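PDB 6JIX: taurine:2-oxoglutarate aminotransferase from Bifidobacterium kashiwanohense PV20-2, which probably transfers the amino group of taurine to 2-oxoglutarate with the help of pyridoxal 5'-phosphate, as a class-III aminotransferase. Local coordinates for residues 60-71 / 326-336. Sequence-based numbering, arbitrary orientation.
Sequences NLGHELPEIVDA and AAVNYYLEHDV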
ATOM      1  N   ASN A  60       8.660 -14.370   8.917  1.00 25.12           N
ATOM      2  CA  ASN A  60       9.772 -15.255   8.597  1.00 22.26           C
ATOM      3  C   ASN A  60      10.656 -15.541   9.811  1.00 26.06           C
ATOM      4  O   ASN A  60      11.250 -16.626   9.904  1.00 24.03           O
ATOM      5  CB  ASN A  60      10.590 -14.642   7.460  1.00 25.39           C
ATOM      6  CG  ASN A  60      10.019 -14.982   6.076  1.00 28.84           C
ATOM      7  OD1 ASN A  60       8.864 -15.385   5.945  1.00 24.01           O
ATOM      8  ND2 ASN A  60      10.838 -14.825   5.045  1.00 24.77           N
ATOM      9  N   LEU A  61      10.805 -14.573  10.719  1.00 24.27           N
ATOM     10  CA  LEU A  61      11.621 -14.742  11.917  1.00 23.43           C
ATOM     11  C   LEU A  61      10.778 -14.962  13.171  1.00 24.98           C
ATOM     12  O   LEU A  61      11.208 -14.604  14.275  1.00 24.61           O
ATOM     13  CB  LEU A  61      12.540 -13.535  12.108  1.00 20.51           C
ATOM     14  CG  LEU A  61      13.585 -13.387  11.007  1.00 21.69           C
ATOM     15  CD1 LEU A  61      14.446 -12.158  11.225  1.00 21.89           C
ATOM     16  CD2 LEU A  61      14.434 -14.653  10.959  1.00 24.71           C
ATOM     17  N   GLY A  62       9.594 -15.561  13.025  1.00 22.32           N
ATOM     18  CA  GLY A  62       8.710 -15.717  14.151  1.00 20.99           C
ATOM     19  C   GLY A  62       8.120 -14.379  14.562  1.00 25.04           C
ATOM     20  O   GLY A  62       8.169 -13.387  13.840  1.00 24.66           O
ATOM     21  N   HIS A  63       7.545 -14.376  15.758  1.00 29.16           N
ATOM     22  CA  HIS A  63       6.875 -13.208  16.307  1.00 26.61           C
ATOM     23  C   HIS A  63       7.669 -12.615  17.469  1.00 30.14           C
ATOM     24  O   HIS A  63       8.332 -13.331  18.228  1.00 30.61           O
ATOM     25  CB  HIS A  63       5.458 -13.581  16.743  1.00 27.34           C
ATOM     26  CG  HIS A  63       4.634 -14.161  15.632  1.00 31.67           C
ATOM     27  ND1 HIS A  63       4.118 -13.394  14.606  1.00 23.76           N
ATOM     28  CD2 HIS A  63       4.269 -15.438  15.367  1.00 28.75           C
ATOM     29  CE1 HIS A  63       3.443 -14.170  13.779  1.00 28.60           C
ATOM     30  NE2 HIS A  63       3.519 -15.414  14.216  1.00 28.59           N
ATOM     31  N   GLU A  64       7.626 -11.288  17.579  1.00 31.13           N
ATOM     32  CA  GLU A  64       8.223 -10.562  18.702  1.00 31.78           C
ATOM     33  C   GLU A  64       9.721 -10.822  18.826  1.00 30.18           C
ATOM     34  O   GLU A  64      10.298 -10.668  19.908  1.00 33.41           O
ATOM     35  CB  GLU A  64       7.517 -10.893  20.019  1.00 26.80           C
ATOM     36  CG  GLU A  64       6.109 -10.348  20.089  1.00 29.81           C
ATOM     37  CD  GLU A  64       6.080  -8.859  20.303  1.00 28.87           C
ATOM     38  OE1 GLU A  64       6.327  -8.446  21.444  1.00 38.07           O
ATOM     39  OE2 GLU A  64       5.811  -8.102  19.351  1.00 28.95           O
ATOM     40  N   LEU A  65      10.365 -11.196  17.729  1.00 27.72           N
ATOM     41  CA  LEU A  65      11.802 -11.347  17.728  1.00 27.17           C
ATOM     42  C   LEU A  65      12.435 -10.093  18.314  1.00 24.70           C
ATOM     43  O   LEU A  65      12.259  -9.007  17.756  1.00 29.77           O
ATOM     44  CB  LEU A  65      12.316 -11.579  16.316  1.00 25.54           C
ATOM     45  CG  LEU A  65      13.794 -11.940  16.293  1.00 26.63           C
ATOM     46  CD1 LEU A  65      13.937 -13.437  16.337  1.00 19.31           C
ATOM     47  CD2 LEU A  65      14.464 -11.346  15.065  1.00 26.41           C
ATOM     48  N   PRO A  66      13.170 -10.198  19.415  1.00 30.91           N
ATOM     49  CA  PRO A  66      13.702  -8.984  20.060  1.00 27.72           C
ATOM     50  C   PRO A  66      14.480  -8.066  19.128  1.00 29.46           C
ATOM     51  O   PRO A  66      14.403  -6.842  19.289  1.00 31.47           O
ATOM     52  CB  PRO A  66      14.584  -9.558  21.170  1.00 23.87           C
ATOM     53  CG  PRO A  66      13.910 -10.856  21.512  1.00 27.49           C
ATOM     54  CD  PRO A  66      13.494 -11.416  20.183  1.00 29.15           C
ATOM     55  N   GLU A  67      15.239  -8.606  18.170  1.00 28.89           N
ATOM     56  CA  GLU A  67      16.077  -7.748  17.337  1.00 26.17           C
ATOM     57  C   GLU A  67      15.242  -6.743  16.550  1.00 29.89           C
ATOM     58  O   GLU A  67      15.605  -5.562  16.467  1.00 28.12           O
ATOM     59  CB  GLU A  67      16.929  -8.594  16.392  1.00 26.30           C
ATOM     60  CG  GLU A  67      18.143  -9.214  17.042  1.00 24.51           C
ATOM     61  CD  GLU A  67      17.785 -10.430  17.859  1.00 33.38           C
ATOM     62  OE1 GLU A  67      16.570 -10.746  17.942  1.00 36.08           O
ATOM     63  OE2 GLU A  67      18.712 -11.068  18.421  1.00 32.15           O
ATOM     64  N   ILE A  68      14.115  -7.187  15.971  1.00 30.59           N
ATOM     65  CA  ILE A  68      13.253  -6.278  15.211  1.00 28.98           C
ATOM     66  C   ILE A  68      12.429  -5.417  16.155  1.00 28.83           C
ATOM     67  O   ILE A  68      12.269  -4.211  15.934  1.00 25.08           O
ATOM     68  CB  ILE A  68      12.343  -7.042  14.227  1.00 27.87           C
ATOM     69  CG1 ILE A  68      13.162  -7.878  13.237  1.00 28.50           C
ATOM     70  CG2 ILE A  68      11.479  -6.063  13.457  1.00 22.98           C
ATOM     71  CD1 ILE A  68      12.385  -9.045  12.661  1.00 21.83           C
ATOM     72  N   VAL A  69      11.870  -6.030  17.202  1.00 28.32           N
ATOM     73  CA  VAL A  69      11.081  -5.276  18.168  1.00 26.79           C
ATOM     74  C   VAL A  69      11.894  -4.112  18.713  1.00 26.56           C
ATOM     75  O   VAL A  69      11.435  -2.966  18.738  1.00 29.02           O
ATOM     76  CB  VAL A  69      10.588  -6.194  19.300  1.00 31.02           C
ATOM     77  CG1 VAL A  69      10.036  -5.350  20.446  1.00 34.18           C
ATOM     78  CG2 VAL A  69       9.537  -7.180  18.788  1.00 26.01           C
ATOM     79  N   ASP A  70      13.132  -4.383  19.113  1.00 29.78           N
ATOM     80  CA  ASP A  70      13.954  -3.331  19.699  1.00 29.51           C
ATOM     81  C   ASP A  70      14.285  -2.248  18.683  1.00 27.45           C
ATOM     82  O   ASP A  70      14.252  -1.058  19.012  1.00 28.14           O
ATOM     83  CB  ASP A  70      15.234  -3.928  20.284  1.00 29.84           C
ATOM     84  CG  ASP A  70      14.971  -4.774  21.510  1.00 32.85           C
ATOM     85  OD1 ASP A  70      13.888  -4.641  22.117  1.00 33.49           O
ATOM     86  OD2 ASP A  70      15.851  -5.584  21.865  1.00 44.09           O
ATOM     87  N   ALA A  71      14.625  -2.637  17.451  1.00 27.88           N
ATOM     88  CA  ALA A  71      14.932  -1.645  16.427  1.00 23.86           C
ATOM     89  C   ALA A  71      13.743  -0.724  16.207  1.00 27.83           C
ATOM     90  O   ALA A  71      13.909   0.485  15.977  1.00 24.32           O
ATOM     91  CB  ALA A  71      15.339  -2.336  15.125  1.00 23.29           C
ATOM     92  N   ALA A 326      17.015  -4.371  10.803  1.00 25.25           N
ATOM     93  CA  ALA A 326      17.196  -5.366  11.853  1.00 19.21           C
ATOM     94  C   ALA A 326      16.881  -6.768  11.346  1.00 25.36           C
ATOM     95  O   ALA A 326      17.609  -7.727  11.643  1.00 25.55           O
ATOM     96  CB  ALA A 326      16.321  -5.014  13.050  1.00 23.79           C
ATOM     97  N   ALA A 327      15.797  -6.914  10.581  1.00 28.99           N
ATOM     98  CA  ALA A 327      15.448  -8.226  10.044  1.00 25.12           C
ATOM     99  C   ALA A 327      16.541  -8.753   9.126  1.00 22.00           C
ATOM    100  O   ALA A 327      17.008  -9.885   9.282  1.00 23.36           O
ATOM    101  CB  ALA A 327      14.120  -8.156   9.295  1.00 23.53           C
ATOM    102  N   VAL A 328      16.989  -7.941   8.175  1.00 20.36           N
ATOM    103  CA  VAL A 328      17.966  -8.459   7.220  1.00 24.17           C
ATOM    104  C   VAL A 328      19.263  -8.821   7.933  1.00 24.56           C
ATOM    105  O   VAL A 328      19.854  -9.875   7.664  1.00 26.09           O
ATOM    106  CB  VAL A 328      18.197  -7.456   6.077  1.00 23.58           C
ATOM    107  CG1 VAL A 328      19.347  -7.914   5.202  1.00 16.72           C
ATOM    108  CG2 VAL A 328      16.897  -7.255   5.263  1.00 22.93           C
ATOM    109  N   ASN A 329      19.707  -7.970   8.877  1.00 24.72           N
ATOM    110  CA  ASN A 329      20.917  -8.261   9.649  1.00 24.78           C
ATOM    111  C   ASN A 329      20.780  -9.574  10.408  1.00 23.78           C
ATOM    112  O   ASN A 329      21.739 -10.342  10.505  1.00 24.08           O
ATOM    113  CB  ASN A 329      21.224  -7.124  10.628  1.00 26.83           C
ATOM    114  CG  ASN A 329      22.095  -6.028  10.014  1.00 34.60           C
ATOM    115  OD1 ASN A 329      22.849  -6.270   9.064  1.00 36.42           O
ATOM    116  ND2 ASN A 329      21.982  -4.807  10.552  1.00 32.18           N
ATOM    117  N   TYR A 330      19.588  -9.865  10.926  1.00 23.28           N
ATOM    118  CA  TYR A 330      19.366 -11.149  11.574  1.00 23.44           C
ATOM    119  C   TYR A 330      19.518 -12.310  10.592  1.00 26.33           C
ATOM    120  O   TYR A 330      20.206 -13.300  10.887  1.00 26.68           O
ATOM    121  CB  TYR A 330      17.987 -11.187  12.220  1.00 23.05           C
ATOM    122  CG  TYR A 330      17.841 -12.365  13.158  1.00 28.45           C
ATOM    123  CD1 TYR A 330      17.546 -13.638  12.678  1.00 27.20           C
ATOM    124  CD2 TYR A 330      18.025 -12.205  14.522  1.00 24.88           C
ATOM    125  CE1 TYR A 330      17.419 -14.710  13.551  1.00 31.97           C
ATOM    126  CE2 TYR A 330      17.894 -13.251  15.388  1.00 25.93           C
ATOM    127  CZ  TYR A 330      17.600 -14.504  14.916  1.00 30.20           C
ATOM    128  OH  TYR A 330      17.486 -15.541  15.832  1.00 30.75           O
ATOM    129  N   TYR A 331      18.852 -12.231   9.431  1.00 24.83           N
ATOM    130  CA  TYR A 331      18.953 -13.318   8.459  1.00 27.72           C
ATOM    131  C   TYR A 331      20.411 -13.656   8.232  1.00 26.02           C
ATOM    132  O   TYR A 331      20.801 -14.829   8.246  1.00 24.39           O
ATOM    133  CB  TYR A 331      18.295 -12.952   7.115  1.00 25.07           C
ATOM    134  CG  TYR A 331      16.786 -12.854   7.104  1.00 25.89           C
ATOM    135  CD1 TYR A 331      15.995 -13.887   7.592  1.00 21.08           C
ATOM    136  CD2 TYR A 331      16.151 -11.717   6.595  1.00 22.92           C
ATOM    137  CE1 TYR A 331      14.627 -13.788   7.579  1.00 22.21           C
ATOM    138  CE2 TYR A 331      14.786 -11.609   6.578  1.00 19.97           C
ATOM    139  CZ  TYR A 331      14.024 -12.643   7.067  1.00 24.61           C
ATOM    140  OH  TYR A 331      12.645 -12.539   7.047  1.00 26.57           O
ATOM    141  N   LEU A 332      21.231 -12.621   8.047  1.00 21.59           N
ATOM    142  CA  LEU A 332      22.634 -12.818   7.716  1.00 22.95           C
ATOM    143  C   LEU A 332      23.422 -13.298   8.931  1.00 33.93           C
ATOM    144  O   LEU A 332      24.048 -14.368   8.896  1.00 31.32           O
ATOM    145  CB  LEU A 332      23.218 -11.520   7.157  1.00 20.79           C
ATOM    146  CG  LEU A 332      22.585 -10.986   5.861  1.00 29.70           C
ATOM    147  CD1 LEU A 332      23.251  -9.690   5.384  1.00 21.50           C
ATOM    148  CD2 LEU A 332      22.620 -12.051   4.764  1.00 26.39           C
ATOM    149  N   GLU A 333      23.381 -12.526  10.031  1.00 31.41           N
ATOM    150  CA  GLU A 333      24.237 -12.821  11.178  1.00 30.32           C
ATOM    151  C   GLU A 333      23.952 -14.200  11.762  1.00 34.30           C
ATOM    152  O   GLU A 333      24.883 -14.883  12.206  1.00 36.75           O
ATOM    153  CB  GLU A 333      24.072 -11.745  12.252  1.00 28.60           C
ATOM    154  CG  GLU A 333      24.874 -10.481  11.968  1.00 32.47           C
ATOM    155  CD  GLU A 333      24.315  -9.230  12.647  1.00 42.59           C
ATOM    156  OE1 GLU A 333      23.850  -9.308  13.812  1.00 47.39           O
ATOM    157  OE2 GLU A 333      24.356  -8.155  12.010  1.00 46.53           O
ATOM    158  N   HIS A 334      22.691 -14.647  11.735  1.00 35.33           N
ATOM    159  CA  HIS A 334      22.301 -15.928  12.318  1.00 30.36           C
ATOM    160  C   HIS A 334      22.204 -17.024  11.278  1.00 29.95           C
ATOM    161  O   HIS A 334      21.586 -18.062  11.541  1.00 24.88           O
ATOM    162  CB  HIS A 334      20.974 -15.803  13.063  1.00 27.51           C
ATOM    163  CG  HIS A 334      21.088 -15.078  14.363  1.00 28.97           C
ATOM    164  ND1 HIS A 334      20.870 -15.691  15.576  1.00 32.87           N
ATOM    165  CD2 HIS A 334      21.417 -13.794  14.642  1.00 31.00           C
ATOM    166  CE1 HIS A 334      21.045 -14.813  16.548  1.00 36.94           C
ATOM    167  NE2 HIS A 334      21.378 -13.654  16.009  1.00 36.66           N
ATOM    168  N   ASP A 335      22.778 -16.788  10.102  1.00 35.34           N
ATOM    169  CA  ASP A 335      22.783 -17.719   8.980  1.00 34.59           C
ATOM    170  C   ASP A 335      21.462 -18.482   8.903  1.00 35.91           C
ATOM    171  O   ASP A 335      21.388 -19.700   9.090  1.00 35.97           O
ATOM    172  CB  ASP A 335      23.983 -18.665   9.036  1.00 31.40           C
ATOM    173  CG  ASP A 335      24.395 -19.146   7.634  1.00 49.86           C
ATOM    174  OD1 ASP A 335      23.528 -19.136   6.701  1.00 42.90           O
ATOM    175  OD2 ASP A 335      25.582 -19.520   7.461  1.00 47.20           O
ATOM    176  N   VAL A 336      20.396 -17.719   8.652  1.00 35.30           N
ATOM    177  CA  VAL A 336      19.064 -18.306   8.644  1.00 31.25           C
ATOM    178  C   VAL A 336      18.868 -19.173   7.408  1.00 30.77           C
ATOM    179  O   VAL A 336      18.177 -20.196   7.469  1.00 33.32           O
ATOM    180  CB  VAL A 336      17.996 -17.200   8.782  1.00 29.05           C
ATOM    181  CG1 VAL A 336      16.615 -17.746   8.476  1.00 29.62           C
ATOM    182  CG2 VAL A 336      18.015 -16.654  10.195  1.00 26.04           C
TER
HETATM  183  O   HOH W   1      20.894 -10.772  16.765  1.00 27.78           O
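L61, in the loop leading into helix 66-71, meets the rings of Y330 and Y331, and L65, at the N-cap, meets Y330, where two helices of the fold type I of class-III aminotransferases pack nearly antiparallel. The axes of helix 66-71 and helix 326-333 approach to 8.9 Å at 155°. At the seam both helices present small side chains: A326 CB lies against A71 CB and E67 O. I68 sends its CD1 to A327 CB, 3.9 Å away.

Beside this seam L61 is the main bump. Its two methyls fill a hollow made by both tyrosines, A327 and V336. CD1 lies over one face of the Y331 ring, off centre, while CD2 is 3.5 Å from Y331 CE1 and also touches Y330 CD1. N60 CB comes to the edge of the Y331 ring; the phenol OH runs on to a hydrogen bond with G282 O. N60 OD1 accepts a hydrogen bond from R260 NH2, and its side chain is about 6 Å from that of K281, which binds the cofactor, so this end lies close to the active site.

Y330 is the bump from the other side. With CG anti to the backbone N (chi1 -167°), its ring slots between L65 and H334. L65 CD2 makes a CH-pi contact over one face, 4.0 Å from the ring centroid, and H334 CG lies over the opposite face, toward the rim. The E67 carboxylate stands at the ring edge, its plane turned 73° from the ring. A serine in place of Y330 would probably open a gap between L65 and H334 and take away the ring surface that L61 leans on. On the outer side, one water bridges E67 OE2 at 2.8 Å and H334 NE2 at 3.0 Å.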